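Local coordinates for protein aminotransferase, class I (Staphylococcus aureus, PDB 2O1B) that probably transfers amino groups between amino acids such as aspartate and 2-oxo acids, using pyridoxal phosphate, as a class I aminotransferase, at residues 240-252 with 262-275. Sequence-based numbering, arbitrary orientation.
Sequences NGKDVAIEIYSLS and VGFAVGNKDMIQAL. With PLP (pyridoxal-5'-phosphate), chain B.
Ile246 carries the strand 245-250 side of the packing against helix 269-275. Its CB sits 3.5 Å from Val266 O. From there the methyl CG2 reaches the first turn of the helix, 3.7 Å from Met271 CB and 3.6 Å from Ile272 CD1. The other branch starts with CG1 wedged between the backbone N and carbonyl carbon (chi1 55°), which carries it past the selenomethionine methyl Met271 CE and delivers CD1 to Leu275 CD1, 4.0 Å away. Met271 also touches strand 216-220, so this side chain bridges two neighbouring strands.

Alongside, strand 263-267 pairs antiparallel with strand 245-250. Tyr249 N gives a nearly straight bond to Phe264 O (173° at the hydrogen), and Phe264 N returns one to Tyr249 O. On the sheet face away from the helix, Tyr249 CB rests over one face of the Phe264 ring, 3.9 Å from its centroid; the two ring planes are 22° apart and so far offset that they hardly overlap, while Phe97 meets Tyr249 edge-to-face.

At the C-terminal end of strand 245-250, Ser250 OG accepts from Ser252 N, an ST turn, and donates to PLP O3P at 2.7 Å; Ser252 OG donates to PLP O1P at 2.6 Å. Arg261 of the same chain and Tyr81 of the second subunit also hydrogen-bond the cofactor. This is the phosphate-binding site of PLP, formed where strand 245-250 ends, in the large domain of fold-type I aminotransferases.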
ATOM      1  N   ASN A 240     -21.420  21.749   7.563  1.00 27.74           N
ATOM      2  CA  ASN A 240     -21.492  21.216   6.186  1.00 28.14           C
ATOM      3  C   ASN A 240     -20.167  20.656   5.625  1.00 27.96           C
ATOM      4  O   ASN A 240     -20.104  20.279   4.452  1.00 27.78           O
ATOM      5  CB  ASN A 240     -22.074  22.252   5.190  1.00 28.51           C
ATOM      6  CG  ASN A 240     -23.414  22.824   5.631  1.00 30.14           C
ATOM      7  OD1 ASN A 240     -24.325  22.086   6.005  1.00 33.03           O
ATOM      8  ND2 ASN A 240     -23.545  24.150   5.570  1.00 31.98           N
ATOM      9  N   GLY A 241     -19.125  20.592   6.460  1.00 27.77           N
ATOM     10  CA  GLY A 241     -17.811  20.078   6.048  1.00 27.09           C
ATOM     11  C   GLY A 241     -17.850  18.718   5.365  1.00 27.26           C
ATOM     12  O   GLY A 241     -17.243  18.523   4.303  1.00 26.97           O
ATOM     13  N   LYS A 242     -18.573  17.778   5.972  1.00 27.18           N
ATOM     14  CA  LYS A 242     -18.673  16.416   5.454  1.00 27.81           C
ATOM     15  C   LYS A 242     -19.414  16.327   4.121  1.00 27.29           C
ATOM     16  O   LYS A 242     -19.322  15.311   3.433  1.00 27.80           O
ATOM     17  CB  LYS A 242     -19.323  15.488   6.485  1.00 27.76           C
ATOM     18  CG  LYS A 242     -18.494  15.299   7.751  1.00 28.91           C
ATOM     19  CD  LYS A 242     -18.983  14.126   8.606  1.00 29.32           C
ATOM     20  CE  LYS A 242     -20.428  14.294   9.044  1.00 30.60           C
ATOM     21  NZ  LYS A 242     -20.877  13.110   9.841  1.00 31.55           N
ATOM     22  N   ASP A 243     -20.143  17.377   3.758  1.00 26.96           N
ATOM     23  CA  ASP A 243     -20.865  17.409   2.485  1.00 26.67           C
ATOM     24  C   ASP A 243     -19.933  17.599   1.303  1.00 26.08           C
ATOM     25  O   ASP A 243     -20.267  17.238   0.175  1.00 25.91           O
ATOM     26  CB  ASP A 243     -21.874  18.550   2.472  1.00 27.02           C
ATOM     27  CG  ASP A 243     -23.044  18.323   3.404  1.00 27.77           C
ATOM     28  OD1 ASP A 243     -23.081  17.312   4.141  1.00 28.69           O
ATOM     29  OD2 ASP A 243     -23.939  19.185   3.397  1.00 29.79           O
ATOM     30  N   VAL A 244     -18.774  18.196   1.557  1.00 25.76           N
ATOM     31  CA  VAL A 244     -17.841  18.531   0.475  1.00 25.19           C
ATOM     32  C   VAL A 244     -16.483  17.849   0.606  1.00 24.15           C
ATOM     33  O   VAL A 244     -15.782  17.689  -0.389  1.00 23.76           O
ATOM     34  CB  VAL A 244     -17.581  20.054   0.363  1.00 25.49           C
ATOM     35  CG1 VAL A 244     -18.876  20.825   0.143  1.00 26.03           C
ATOM     36  CG2 VAL A 244     -16.834  20.565   1.601  1.00 25.56           C
ATOM     37  N   ALA A 245     -16.117  17.464   1.823  1.00 22.98           N
ATOM     38  CA  ALA A 245     -14.731  17.115   2.119  1.00 22.58           C
ATOM     39  C   ALA A 245     -14.500  15.814   2.879  1.00 22.20           C
ATOM     40  O   ALA A 245     -15.376  15.327   3.611  1.00 21.68           O
ATOM     41  CB  ALA A 245     -14.059  18.258   2.879  1.00 22.54           C
ATOM     42  N   ILE A 246     -13.296  15.271   2.694  1.00 22.15           N
ATOM     43  CA  ILE A 246     -12.723  14.303   3.630  1.00 22.28           C
ATOM     44  C   ILE A 246     -11.487  14.933   4.231  1.00 22.70           C
ATOM     45  O   ILE A 246     -10.877  15.825   3.638  1.00 22.80           O
ATOM     46  CB  ILE A 246     -12.315  12.953   2.965  1.00 22.22           C
ATOM     47  CG1 ILE A 246     -11.362  13.177   1.782  1.00 22.97           C
ATOM     48  CG2 ILE A 246     -13.550  12.156   2.569  1.00 21.44           C
ATOM     49  CD1 ILE A 246     -10.720  11.882   1.236  1.00 22.19           C
ATOM     50  N   GLU A 247     -11.130  14.471   5.422  1.00 23.13           N
ATOM     51  CA  GLU A 247      -9.905  14.891   6.069  1.00 23.17           C
ATOM     52  C   GLU A 247      -9.025  13.674   6.294  1.00 23.22           C
ATOM     53  O   GLU A 247      -9.507  12.625   6.707  1.00 23.36           O
ATOM     54  CB  GLU A 247     -10.232  15.532   7.391  1.00 23.76           C
ATOM     55  CG  GLU A 247      -9.073  16.239   8.034  1.00 24.01           C
ATOM     56  CD  GLU A 247      -9.573  17.244   9.000  1.00 25.68           C
ATOM     57  OE1 GLU A 247     -10.016  16.840  10.106  1.00 24.89           O
ATOM     58  OE2 GLU A 247      -9.551  18.434   8.633  1.00 23.22           O
ATOM     59  N   ILE A 248      -7.732  13.824   6.029  1.00 23.40           N
ATOM     60  CA  ILE A 248      -6.788  12.716   6.188  1.00 22.77           C
ATOM     61  C   ILE A 248      -5.828  13.035   7.340  1.00 22.64           C
ATOM     62  O   ILE A 248      -5.236  14.108   7.402  1.00 22.87           O
ATOM     63  CB  ILE A 248      -6.089  12.397   4.859  1.00 22.63           C
ATOM     64  CG1 ILE A 248      -7.076  11.642   3.945  1.00 21.86           C
ATOM     65  CG2 ILE A 248      -4.818  11.568   5.092  1.00 22.69           C
ATOM     66  CD1 ILE A 248      -6.606  11.375   2.563  1.00 21.37           C
ATOM     67  N   TYR A 249      -5.730  12.107   8.271  1.00 22.94           N
ATOM     68  CA  TYR A 249      -4.977  12.300   9.503  1.00 22.47           C
ATOM     69  C   TYR A 249      -3.912  11.218   9.603  1.00 23.33           C
ATOM     70  O   TYR A 249      -4.208  10.050   9.342  1.00 23.50           O
ATOM     71  CB  TYR A 249      -5.923  12.208  10.706  1.00 22.25           C
ATOM     72  CG  TYR A 249      -5.293  12.657  12.009  1.00 21.76           C
ATOM     73  CD1 TYR A 249      -5.388  13.994  12.425  1.00 22.28           C
ATOM     74  CD2 TYR A 249      -4.583  11.757  12.820  1.00 22.19           C
ATOM     75  CE1 TYR A 249      -4.778  14.427  13.614  1.00 20.74           C
ATOM     76  CE2 TYR A 249      -3.981  12.177  14.009  1.00 21.35           C
ATOM     77  CZ  TYR A 249      -4.075  13.515  14.391  1.00 22.23           C
ATOM     78  OH  TYR A 249      -3.473  13.931  15.557  1.00 22.63           O
ATOM     79  N   SER A 250      -2.693  11.602   9.994  1.00 22.96           N
ATOM     80  CA  SER A 250      -1.572  10.674  10.085  1.00 23.50           C
ATOM     81  C   SER A 250      -1.111  10.491  11.522  1.00 23.02           C
ATOM     82  O   SER A 250      -1.098  11.448  12.293  1.00 23.39           O
ATOM     83  CB  SER A 250      -0.386  11.178   9.253  1.00 23.70           C
ATOM     84  OG  SER A 250       0.717  10.297   9.402  1.00 24.78           O
ATOM     85  N   LEU A 251      -0.728   9.266  11.876  1.00 23.25           N
ATOM     86  CA  LEU A 251      -0.054   9.007  13.163  1.00 23.72           C
ATOM     87  C   LEU A 251       1.474   9.228  13.140  1.00 23.91           C
ATOM     88  O   LEU A 251       2.143   9.201  14.185  1.00 23.61           O
ATOM     89  CB  LEU A 251      -0.374   7.595  13.663  1.00 23.89           C
ATOM     90  CG  LEU A 251      -1.789   7.326  14.204  1.00 23.29           C
ATOM     91  CD1 LEU A 251      -2.819   7.130  13.103  1.00 23.63           C
ATOM     92  CD2 LEU A 251      -1.771   6.106  15.118  1.00 24.57           C
ATOM     93  N   SER A 252       2.017   9.455  11.949  1.00 24.53           N
ATOM     94  CA  SER A 252       3.469   9.578  11.758  1.00 24.58           C
ATOM     95  C   SER A 252       4.151  10.641  12.610  1.00 25.00           C
ATOM     96  O   SER A 252       5.088  10.337  13.365  1.00 24.92           O
ATOM     97  CB  SER A 252       3.798   9.838  10.284  1.00 24.55           C
ATOM     98  OG  SER A 252       3.520   8.702   9.494  1.00 24.11           O
ATOM     99  N   VAL A 262       0.739   4.196   9.124  1.00 24.44           N
ATOM    100  CA  VAL A 262      -0.656   4.147   9.558  1.00 24.56           C
ATOM    101  C   VAL A 262      -1.290   5.539   9.645  1.00 24.91           C
ATOM    102  O   VAL A 262      -0.706   6.477  10.192  1.00 25.03           O
ATOM    103  CB  VAL A 262      -0.813   3.385  10.905  1.00 24.74           C
ATOM    104  CG1 VAL A 262      -0.019   4.061  12.018  1.00 24.48           C
ATOM    105  CG2 VAL A 262      -2.289   3.262  11.274  1.00 23.56           C
ATOM    106  N   GLY A 263      -2.485   5.661   9.077  1.00 25.26           N
ATOM    107  CA  GLY A 263      -3.261   6.899   9.098  1.00 25.16           C
ATOM    108  C   GLY A 263      -4.706   6.558   8.785  1.00 24.81           C
ATOM    109  O   GLY A 263      -5.076   5.380   8.744  1.00 24.67           O
ATOM    110  N   PHE A 264      -5.530   7.582   8.577  1.00 24.52           N
ATOM    111  CA  PHE A 264      -6.924   7.358   8.204  1.00 24.41           C
ATOM    112  C   PHE A 264      -7.534   8.549   7.488  1.00 24.71           C
ATOM    113  O   PHE A 264      -7.070   9.683   7.646  1.00 24.83           O
ATOM    114  CB  PHE A 264      -7.774   6.954   9.418  1.00 24.44           C
ATOM    115  CG  PHE A 264      -7.744   7.938  10.549  1.00 23.98           C
ATOM    116  CD1 PHE A 264      -6.865   7.766  11.611  1.00 24.24           C
ATOM    117  CD2 PHE A 264      -8.621   9.016  10.573  1.00 24.21           C
ATOM    118  CE1 PHE A 264      -6.841   8.677  12.672  1.00 25.00           C
ATOM    119  CE2 PHE A 264      -8.611   9.918  11.628  1.00 25.74           C
ATOM    120  CZ  PHE A 264      -7.717   9.743  12.684  1.00 23.11           C
ATOM    121  N   ALA A 265      -8.555   8.258   6.681  1.00 24.77           N
ATOM    122  CA  ALA A 265      -9.388   9.254   6.035  1.00 24.93           C
ATOM    123  C   ALA A 265     -10.709   9.279   6.774  1.00 24.85           C
ATOM    124  O   ALA A 265     -11.198   8.237   7.231  1.00 24.72           O
ATOM    125  CB  ALA A 265      -9.613   8.905   4.572  1.00 25.21           C
ATOM    126  N   VAL A 266     -11.295  10.469   6.867  1.00 24.54           N
ATOM    127  CA  VAL A 266     -12.528  10.673   7.631  0.50 24.49           C
ATOM    128  C   VAL A 266     -13.410  11.702   6.929  1.00 24.57           C
ATOM    129  O   VAL A 266     -12.915  12.690   6.392  1.00 24.89           O
ATOM    130  CB  VAL A 266     -12.208  11.063   9.111  0.50 24.66           C
ATOM    131  CG1 VAL A 266     -13.160  12.087   9.643  0.50 24.51           C
ATOM    132  CG2 VAL A 266     -12.198   9.834  10.005  0.50 23.47           C
ATOM    133  N   GLY A 267     -14.720  11.447   6.869  1.00 24.78           N
ATOM    134  CA  GLY A 267     -15.653  12.429   6.293  1.00 24.26           C
ATOM    135  C   GLY A 267     -16.653  11.994   5.232  1.00 24.63           C
ATOM    136  O   GLY A 267     -17.322  10.961   5.385  1.00 24.39           O
ATOM    137  N   ASN A 268     -16.773  12.804   4.172  1.00 24.36           N
ATOM    138  CA  ASN A 268     -17.756  12.590   3.090  1.00 24.47           C
ATOM    139  C   ASN A 268     -17.964  11.125   2.752  1.00 24.60           C
ATOM    140  O   ASN A 268     -17.021  10.465   2.315  1.00 24.54           O
ATOM    141  CB  ASN A 268     -17.341  13.321   1.810  1.00 24.21           C
ATOM    142  CG  ASN A 268     -18.455  13.344   0.765  1.00 26.28           C
ATOM    143  OD1 ASN A 268     -19.394  14.139   0.856  1.00 27.34           O
ATOM    144  ND2 ASN A 268     -18.360  12.466  -0.228  1.00 26.19           N
ATOM    145  N   LYS A 269     -19.192  10.624   2.931  1.00 24.52           N
ATOM    146  CA  LYS A 269     -19.464   9.182   2.743  1.00 24.52           C
ATOM    147  C   LYS A 269     -19.091   8.669   1.343  1.00 24.65           C
ATOM    148  O   LYS A 269     -18.454   7.616   1.212  1.00 24.21           O
ATOM    149  CB  LYS A 269     -20.915   8.819   3.096  1.00 24.53           C
ATOM    150  CG  LYS A 269     -21.335   7.388   2.694  1.00 25.24           C
ATOM    151  CD  LYS A 269     -22.574   6.927   3.443  1.00 28.55           C
ATOM    152  CE  LYS A 269     -23.541   6.100   2.595  1.00 30.37           C
ATOM    153  NZ  LYS A 269     -22.963   5.497   1.360  1.00 32.75           N
ATOM    154  N   ASP A 270     -19.491   9.408   0.310  1.00 25.30           N
ATOM    155  CA  ASP A 270     -19.222   9.003  -1.076  1.00 26.35           C
ATOM    156  C   ASP A 270     -17.722   8.830  -1.323  1.00 26.52           C
ATOM    157  O   ASP A 270     -17.285   7.823  -1.895  1.00 26.44           O
ATOM    158  CB  ASP A 270     -19.814  10.014  -2.075  1.00 26.41           C
ATOM    159  CG  ASP A 270     -21.325   9.923  -2.182  1.00 27.90           C
ATOM    160  OD1 ASP A 270     -21.914   8.945  -1.661  1.00 28.86           O
ATOM    161  OD2 ASP A 270     -21.929  10.829  -2.807  1.00 30.41           O
HETATM  162  N   MSE A 271     -16.942   9.810  -0.883  1.00 26.91           N
HETATM  163  CA  MSE A 271     -15.498   9.775  -1.048  1.00 28.52           C
HETATM  164  C   MSE A 271     -14.864   8.672  -0.223  1.00 27.17           C
HETATM  165  O   MSE A 271     -13.962   7.986  -0.698  1.00 27.13           O
HETATM  166  CB  MSE A 271     -14.878  11.124  -0.676  1.00 28.33           C
HETATM  167  CG  MSE A 271     -15.342  12.246  -1.580  1.00 29.89           C
HETATM  168 SE   MSE A 271     -14.680  13.975  -1.015  0.70 34.43          SE
HETATM  169  CE  MSE A 271     -12.870  13.775  -1.674  1.00 30.30           C
ATOM    170  N   ILE A 272     -15.322   8.509   1.014  1.00 26.54           N
ATOM    171  CA  ILE A 272     -14.816   7.432   1.855  1.00 25.37           C
ATOM    172  C   ILE A 272     -15.133   6.062   1.234  1.00 25.96           C
ATOM    173  O   ILE A 272     -14.276   5.175   1.190  1.00 26.57           O
ATOM    174  CB  ILE A 272     -15.366   7.541   3.290  1.00 25.12           C
ATOM    175  CG1 ILE A 272     -14.809   8.804   3.978  1.00 22.80           C
ATOM    176  CG2 ILE A 272     -15.075   6.275   4.099  1.00 23.07           C
ATOM    177  CD1 ILE A 272     -13.277   8.869   4.048  1.00 22.35           C
ATOM    178  N   GLN A 273     -16.352   5.893   0.739  1.00 26.26           N
ATOM    179  CA  GLN A 273     -16.738   4.600   0.173  1.00 26.59           C
ATOM    180  C   GLN A 273     -15.914   4.253  -1.069  1.00 26.16           C
ATOM    181  O   GLN A 273     -15.587   3.087  -1.270  1.00 26.35           O
ATOM    182  CB  GLN A 273     -18.245   4.506  -0.090  1.00 27.01           C
ATOM    183  CG  GLN A 273     -19.130   4.440   1.182  1.00 28.44           C
ATOM    184  CD  GLN A 273     -18.622   3.463   2.247  1.00 31.34           C
ATOM    185  OE1 GLN A 273     -18.486   2.257   2.003  1.00 31.72           O
ATOM    186  NE2 GLN A 273     -18.359   3.984   3.441  1.00 30.56           N
ATOM    187  N   ALA A 274     -15.571   5.259  -1.880  1.00 25.77           N
ATOM    188  CA  ALA A 274     -14.728   5.057  -3.070  1.00 24.95           C
ATOM    189  C   ALA A 274     -13.319   4.619  -2.661  1.00 24.93           C
ATOM    190  O   ALA A 274     -12.773   3.660  -3.215  1.00 24.27           O
ATOM    191  CB  ALA A 274     -14.678   6.321  -3.926  1.00 24.90           C
ATOM    192  N   LEU A 275     -12.738   5.312  -1.685  1.00 24.71           N
ATOM    193  CA  LEU A 275     -11.448   4.896  -1.135  1.00 24.96           C
ATOM    194  C   LEU A 275     -11.484   3.466  -0.611  1.00 24.78           C
ATOM    195  O   LEU A 275     -10.603   2.676  -0.934  1.00 25.01           O
ATOM    196  CB  LEU A 275     -10.992   5.829  -0.024  1.00 24.99           C
ATOM    197  CG  LEU A 275     -10.157   7.027  -0.433  1.00 25.90           C
ATOM    198  CD1 LEU A 275     -10.032   7.985   0.753  1.00 26.14           C
ATOM    199  CD2 LEU A 275      -8.780   6.576  -0.941  1.00 25.31           C
TER
HETATM  200  N1  PLP B 400       1.088  15.163   3.893  1.00 16.80           N
HETATM  201  C2  PLP B 400       1.945  16.080   4.472  1.00 18.21           C
HETATM  202  C2A PLP B 400       1.621  17.546   4.386  1.00 17.70           C
HETATM  203  C3  PLP B 400       3.071  15.610   5.151  1.00 17.69           C
HETATM  204  O3  PLP B 400       3.945  16.475   5.743  1.00 20.28           O
HETATM  205  C4  PLP B 400       3.322  14.233   5.230  1.00 18.49           C
HETATM  206  C4A PLP B 400       4.163  13.749   6.374  1.00 17.73           C
HETATM  207  C5  PLP B 400       2.455  13.320   4.625  1.00 18.05           C
HETATM  208  C6  PLP B 400       1.332  13.799   3.950  1.00 18.26           C
HETATM  209  C5A PLP B 400       2.718  11.821   4.670  1.00 19.43           C
HETATM  210  O4P PLP B 400       2.453  11.257   5.940  1.00 21.63           O
HETATM  211  P   PLP B 400       2.498   9.656   6.160  1.00 20.36           P
HETATM  212  O1P PLP B 400       3.740   9.299   6.960  1.00 18.00           O
HETATM  213  O2P PLP B 400       2.528   9.018   4.797  1.00 18.93           O
HETATM  214  O3P PLP B 400       1.264   9.279   6.930  1.00 19.72           O
HETATM  215  O   HOH W   1       3.004   6.138  10.104  1.00 16.69           O